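Local coordinates for FMN-dependent NADH-azoreductase 1 (Bacillus anthracis, PDB 3U7I), which probably reduces quinones and cleaves the azo bond of aromatic azo compounds with NADH, using one bound FMN per subunit of a homodimer, at residues 29-32 against 33-37; 60-63 against 64-67. All blocks are in the same frame, centred on the assembly; numbering follows the deposited sequence.

Interaction 1: residues 29-32 against 33-37; sequences HFLE and SYKEL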
ATOM      1  N   HIS C  29      24.627  -8.044   1.310  1.00 29.11           N
ATOM      2  CA  HIS C  29      25.213  -9.282   1.807  1.00 29.05           C
ATOM      3  C   HIS C  29      24.639 -10.470   1.030  1.00 28.44           C
ATOM      4  O   HIS C  29      25.388 -11.350   0.597  1.00 27.75           O
ATOM      5  CB  HIS C  29      24.951  -9.440   3.304  1.00 27.53           C
ATOM      6  CG  HIS C  29      25.757 -10.527   3.949  1.00 30.03           C
ATOM      7  ND1 HIS C  29      27.086 -10.371   4.279  1.00 32.31           N
ATOM      8  CD2 HIS C  29      25.420 -11.785   4.323  1.00 29.49           C
ATOM      9  CE1 HIS C  29      27.533 -11.488   4.827  1.00 35.11           C
ATOM     10  NE2 HIS C  29      26.543 -12.364   4.859  1.00 31.88           N
ATOM     11  N   PHE C  30      23.314 -10.485   0.852  1.00 27.58           N
ATOM     12  CA  PHE C  30      22.664 -11.497   0.023  1.00 26.29           C
ATOM     13  C   PHE C  30      23.268 -11.544  -1.386  1.00 25.58           C
ATOM     14  O   PHE C  30      23.623 -12.619  -1.880  1.00 26.67           O
ATOM     15  CB  PHE C  30      21.144 -11.280  -0.073  1.00 25.56           C
ATOM     16  CG  PHE C  30      20.489 -12.097  -1.165  1.00 23.97           C
ATOM     17  CD1 PHE C  30      20.181 -13.438  -0.962  1.00 24.72           C
ATOM     18  CD2 PHE C  30      20.217 -11.536  -2.406  1.00 22.34           C
ATOM     19  CE1 PHE C  30      19.595 -14.195  -1.975  1.00 23.88           C
ATOM     20  CE2 PHE C  30      19.642 -12.289  -3.423  1.00 22.37           C
ATOM     21  CZ  PHE C  30      19.327 -13.619  -3.204  1.00 22.37           C
ATOM     22  N   LEU C  31      23.384 -10.381  -2.025  1.00 24.23           N
ATOM     23  CA  LEU C  31      23.794 -10.330  -3.426  1.00 26.56           C
ATOM     24  C   LEU C  31      25.219 -10.839  -3.632  1.00 28.67           C
ATOM     25  O   LEU C  31      25.503 -11.546  -4.605  1.00 28.19           O
ATOM     26  CB  LEU C  31      23.633  -8.918  -3.992  1.00 29.07           C
ATOM     27  CG  LEU C  31      23.771  -8.794  -5.515  1.00 29.70           C
ATOM     28  CD1 LEU C  31      22.680  -9.581  -6.233  1.00 25.47           C
ATOM     29  CD2 LEU C  31      23.753  -7.333  -5.944  1.00 29.79           C
ATOM     30  N   GLU C  32      26.108 -10.480  -2.713  1.00 29.09           N
ATOM     31  CA  GLU C  32      27.486 -10.963  -2.748  1.00 30.53           C
ATOM     32  C   GLU C  32      27.521 -12.484  -2.633  1.00 30.90           C
ATOM     33  O   GLU C  32      28.195 -13.169  -3.405  1.00 33.42           O
ATOM     34  CB  GLU C  32      28.290 -10.327  -1.616  1.00 34.67           C
ATOM     35  CG  GLU C  32      29.760 -10.716  -1.597  1.00 44.13           C
ATOM     36  CD  GLU C  32      30.528 -10.072  -0.448  1.00 53.24           C
ATOM     37  OE1 GLU C  32      29.944  -9.235   0.280  1.00 54.10           O
ATOM     38  OE2 GLU C  32      31.720 -10.407  -0.276  1.00 58.31           O
ATOM     39  N   SER C  33      26.773 -13.003  -1.666  1.00 32.55           N
ATOM     40  CA  SER C  33      26.650 -14.442  -1.440  1.00 35.56           C
ATOM     41  C   SER C  33      26.026 -15.182  -2.641  1.00 33.10           C
ATOM     42  O   SER C  33      26.542 -16.216  -3.095  1.00 33.04           O
ATOM     43  CB  SER C  33      25.828 -14.682  -0.167  1.00 39.07           C
ATOM     44  OG  SER C  33      25.727 -16.058   0.141  1.00 43.11           O
ATOM     45  N   TYR C  34      24.923 -14.637  -3.147  1.00 27.99           N
ATOM     46  CA  TYR C  34      24.238 -15.173  -4.320  1.00 27.75           C
ATOM     47  C   TYR C  34      25.164 -15.244  -5.531  1.00 29.22           C
ATOM     48  O   TYR C  34      25.256 -16.286  -6.189  1.00 30.07           O
ATOM     49  CB  TYR C  34      23.039 -14.286  -4.638  1.00 24.67           C
ATOM     50  CG  TYR C  34      22.034 -14.845  -5.620  1.00 22.84           C
ATOM     51  CD1 TYR C  34      21.425 -16.082  -5.407  1.00 22.00           C
ATOM     52  CD2 TYR C  34      21.637 -14.101  -6.723  1.00 22.50           C
ATOM     53  CE1 TYR C  34      20.466 -16.582  -6.297  1.00 19.83           C
ATOM     54  CE2 TYR C  34      20.682 -14.584  -7.615  1.00 22.46           C
ATOM     55  CZ  TYR C  34      20.099 -15.828  -7.397  1.00 23.12           C
ATOM     56  OH  TYR C  34      19.154 -16.301  -8.284  1.00 25.12           O
ATOM     57  N   LYS C  35      25.843 -14.134  -5.825  1.00 29.21           N
ATOM     58  CA  LYS C  35      26.721 -14.057  -6.994  1.00 30.47           C
ATOM     59  C   LYS C  35      27.824 -15.130  -7.012  1.00 31.48           C
ATOM     60  O   LYS C  35      28.306 -15.506  -8.080  1.00 30.63           O
ATOM     61  CB  LYS C  35      27.326 -12.657  -7.133  1.00 33.09           C
ATOM     62  CG  LYS C  35      26.366 -11.602  -7.671  1.00 33.44           C
ATOM     63  CD  LYS C  35      27.113 -10.308  -7.983  1.00 37.09           C
ATOM     64  CE  LYS C  35      26.165  -9.130  -8.189  1.00 41.62           C
ATOM     65  NZ  LYS C  35      25.710  -8.923  -9.597  1.00 42.32           N
ATOM     66  N   GLU C  36      28.205 -15.628  -5.836  1.00 34.77           N
ATOM     67  CA  GLU C  36      29.214 -16.688  -5.727  1.00 39.78           C
ATOM     68  C   GLU C  36      28.677 -18.050  -6.133  1.00 37.52           C
ATOM     69  O   GLU C  36      29.441 -18.931  -6.534  1.00 38.54           O
ATOM     70  CB  GLU C  36      29.701 -16.822  -4.287  1.00 47.37           C
ATOM     71  CG  GLU C  36      30.590 -15.712  -3.787  1.00 56.97           C
ATOM     72  CD  GLU C  36      30.870 -15.847  -2.302  1.00 62.70           C
ATOM     73  OE1 GLU C  36      30.788 -16.984  -1.781  1.00 62.33           O
ATOM     74  OE2 GLU C  36      31.156 -14.812  -1.657  1.00 65.53           O
ATOM     75  N   LEU C  37      27.369 -18.236  -5.992  1.00 32.98           N
ATOM     76  CA  LEU C  37      26.767 -19.558  -6.155  1.00 32.62           C
ATOM     77  C   LEU C  37      26.017 -19.771  -7.482  1.00 28.80           C
ATOM     78  O   LEU C  37      25.905 -20.903  -7.952  1.00 25.41           O
ATOM     79  CB  LEU C  37      25.848 -19.872  -4.964  1.00 30.86           C
ATOM     80  CG  LEU C  37      26.499 -19.868  -3.579  1.00 28.28           C
ATOM     81  CD1 LEU C  37      25.424 -19.919  -2.506  1.00 31.64           C
ATOM     82  CD2 LEU C  37      27.488 -21.015  -3.421  1.00 28.30           C
TER
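Phe30 O accepts a hydrogen bond from Tyr34 N, 2.7 Å away, the shortest of the i to i+4 bonds in this last part of helix 22-37, the crossover helix of a beta-alpha-beta unit between strands 6-11 and 43-48 of the flavodoxin-like fold. Ser33 N to His29 O and Lys35 N to Leu31 O repeat the pattern, whereas Glu36 N reaches Glu32 O only weakly, with an N-H...O angle of 136°. The Phe30 and Tyr34 side chains, both with CG anti to the backbone N, lie alongside each other and pack on strands 97-103 and 143-149. Their rings are tilted by 19° and displaced, with centroids 5.1 Å apart, which leaves little face-to-face stacking. Tyr34 CB lies over one face of the Phe30 ring in a CH-pi contact, 4.2 Å from the centroid, while Phe30 CZ sits above the rim of the Tyr34 ring. Beyond the pair, Phe30 packs on Val99, Leu145 and Val206, and Tyr34 OH is hydrogen-bonded to Thr7 OG1. On another flank of the helix, Lys35 CG passes 3.2 Å from Leu31 O, and only CE touches the Leu31 side chain, 3.6 Å from Leu31 CG.

Interaction 2: residues 60-63 against 64-67; sequences TVLS and AWEK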
ATOM      1  N   THR C  60      -4.687   9.694 -16.445  1.00 22.06           N
ATOM      2  CA  THR C  60      -4.143   9.427 -17.775  1.00 24.10           C
ATOM      3  C   THR C  60      -4.019   7.933 -18.070  1.00 21.87           C
ATOM      4  O   THR C  60      -4.320   7.498 -19.173  1.00 24.10           O
ATOM      5  CB  THR C  60      -2.780  10.128 -18.003  1.00 27.44           C
ATOM      6  OG1 THR C  60      -2.908  11.528 -17.739  1.00 31.51           O
ATOM      7  CG2 THR C  60      -2.312   9.939 -19.441  1.00 28.08           C
ATOM      8  N   VAL C  61      -3.574   7.152 -17.083  1.00 21.67           N
ATOM      9  CA  VAL C  61      -3.436   5.701 -17.238  1.00 21.39           C
ATOM     10  C   VAL C  61      -4.803   5.013 -17.408  1.00 25.75           C
ATOM     11  O   VAL C  61      -4.957   4.115 -18.246  1.00 23.28           O
ATOM     12  CB  VAL C  61      -2.661   5.072 -16.048  1.00 16.65           C
ATOM     13  CG1 VAL C  61      -2.747   3.544 -16.086  1.00 16.04           C
ATOM     14  CG2 VAL C  61      -1.211   5.535 -16.046  1.00 16.13           C
ATOM     15  N   LEU C  62      -5.788   5.438 -16.608  1.00 25.76           N
ATOM     16  CA  LEU C  62      -7.145   4.896 -16.683  1.00 25.85           C
ATOM     17  C   LEU C  62      -7.776   5.224 -18.037  1.00 29.34           C
ATOM     18  O   LEU C  62      -8.494   4.406 -18.619  1.00 31.14           O
ATOM     19  CB  LEU C  62      -8.009   5.434 -15.537  1.00 24.44           C
ATOM     20  CG  LEU C  62      -7.557   5.041 -14.130  1.00 23.36           C
ATOM     21  CD1 LEU C  62      -8.344   5.794 -13.052  1.00 24.94           C
ATOM     22  CD2 LEU C  62      -7.699   3.551 -13.960  1.00 20.50           C
ATOM     23  N   SER C  63      -7.494   6.424 -18.533  1.00 26.78           N
ATOM     24  CA  SER C  63      -7.911   6.828 -19.871  1.00 28.34           C
ATOM     25  C   SER C  63      -7.245   5.966 -20.960  1.00 29.58           C
ATOM     26  O   SER C  63      -7.905   5.482 -21.884  1.00 30.74           O
ATOM     27  CB  SER C  63      -7.583   8.308 -20.083  1.00 28.91           C
ATOM     28  OG  SER C  63      -7.797   8.697 -21.426  1.00 33.99           O
ATOM     29  N   ALA C  64      -5.932   5.787 -20.847  1.00 27.83           N
ATOM     30  CA  ALA C  64      -5.176   4.975 -21.787  1.00 25.38           C
ATOM     31  C   ALA C  64      -5.753   3.569 -21.822  1.00 29.97           C
ATOM     32  O   ALA C  64      -6.007   3.007 -22.893  1.00 33.56           O
ATOM     33  CB  ALA C  64      -3.715   4.939 -21.391  1.00 23.07           C
ATOM     34  N   TRP C  65      -5.969   3.008 -20.638  1.00 27.99           N
ATOM     35  CA  TRP C  65      -6.462   1.644 -20.510  1.00 31.39           C
ATOM     36  C   TRP C  65      -7.860   1.464 -21.096  1.00 35.15           C
ATOM     37  O   TRP C  65      -8.150   0.452 -21.732  1.00 35.97           O
ATOM     38  CB  TRP C  65      -6.412   1.202 -19.047  1.00 33.16           C
ATOM     39  CG  TRP C  65      -5.030   0.810 -18.605  1.00 35.10           C
ATOM     40  CD1 TRP C  65      -3.933   0.645 -19.403  1.00 37.13           C
ATOM     41  CD2 TRP C  65      -4.597   0.527 -17.266  1.00 35.84           C
ATOM     42  NE1 TRP C  65      -2.845   0.278 -18.647  1.00 37.61           N
ATOM     43  CE2 TRP C  65      -3.224   0.197 -17.332  1.00 36.70           C
ATOM     44  CE3 TRP C  65      -5.232   0.525 -16.019  1.00 35.94           C
ATOM     45  CZ2 TRP C  65      -2.475  -0.136 -16.195  1.00 33.75           C
ATOM     46  CZ3 TRP C  65      -4.483   0.191 -14.890  1.00 34.46           C
ATOM     47  CH2 TRP C  65      -3.121  -0.133 -14.989  1.00 32.25           C
ATOM     48  N   GLU C  66      -8.720   2.451 -20.887  1.00 36.34           N
ATOM     49  CA  GLU C  66     -10.073   2.395 -21.420  1.00 41.67           C
ATOM     50  C   GLU C  66     -10.067   2.433 -22.943  1.00 40.05           C
ATOM     51  O   GLU C  66     -10.840   1.725 -23.590  1.00 39.18           O
ATOM     52  CB  GLU C  66     -10.902   3.557 -20.878  1.00 50.83           C
ATOM     53  CG  GLU C  66     -12.329   3.570 -21.374  1.00 61.91           C
ATOM     54  CD  GLU C  66     -12.989   4.906 -21.143  1.00 71.76           C
ATOM     55  OE1 GLU C  66     -12.312   5.941 -21.344  1.00 72.94           O
ATOM     56  OE2 GLU C  66     -14.178   4.925 -20.750  1.00 77.53           O
ATOM     57  N   LYS C  67      -9.197   3.269 -23.507  1.00 38.88           N
ATOM     58  CA  LYS C  67      -9.053   3.375 -24.957  1.00 37.88           C
ATOM     59  C   LYS C  67      -8.486   2.087 -25.559  1.00 39.66           C
ATOM     60  O   LYS C  67      -8.969   1.602 -26.584  1.00 41.21           O
ATOM     61  CB  LYS C  67      -8.155   4.559 -25.326  1.00 35.30           C
ATOM     62  CG  LYS C  67      -8.719   5.920 -24.949  1.00 36.63           C
ATOM     63  CD  LYS C  67      -7.811   7.021 -25.478  1.00 37.90           C
ATOM     64  CE  LYS C  67      -8.357   8.403 -25.176  1.00 38.03           C
ATOM     65  NZ  LYS C  67      -7.368   9.455 -25.538  1.00 37.46           N
TER
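Val61 and Trp65 carry the apolar part of this i to i+4 contact, one turn apart on the short helix 59-68, which follows strand 43-48 of the flavodoxin-like fold and packs on helix 76-94. The valine sends CG1 anti to its own N (chi1 169°), which sets that methyl over the middle of the indole's six-membered ring. CG1 stands 3.5 Å from the ring centroid and only 8° off the normal, a close CH-pi contact made squarely over the face. Val61 O lies over the same indole face near its root, 3.3 Å from Trp65 CG, so that the methyl and the carbonyl oxygen of one residue follow the ring system from its six-membered end back to CB. Leu62 adds a looser touch, its CD2 4.4 Å from Trp65 CE3. Met85 of helix 76-94 packs against both Val61 and Trp65, and Leu62 also meets Lys15 of the second subunit.

The backbone bonds are regular: Ala64 N to Thr60 O, Trp65 N to Val61 O, Glu66 N to Leu62 O and Lys67 N to Ser63 O, all between 2.8 and 3.0 Å.

The polar side chains form a third group. Lys67 is extended, with its CG passing 3.2 Å from Ser63 O and its CE 3.8 Å from Ser63 OG. Lys67 NZ forms a salt bridge with Glu78 OE1, and Ser63 OG is hydrogen-bonded to Glu78 OE2. The ends of Ser63 and Lys67, one turn apart, thus converge on a single carboxylate, which probably ties this face of the helix to helix 76-94.

How the interactions relate
Interaction 1 and interaction 2 both join residues one helical turn apart and both place an aliphatic group over an aromatic face, yet they lie in different parts of the fold. Their centres are 41 Å apart, on opposite sides of the chain's centre, and their nearest atoms are about 28 Å apart. Residues 29-37 lie on a helix packed against the central parallel sheet; the same helix begins with Val22, predicted to bind FMN, about 10 Å from His29 between side chains. Residues 60-67 lie away from the predicted FMN site, on a short helix docked on helix 76-94, where the second subunit comes within reach. The second subunit of the dimer does not touch interaction 1.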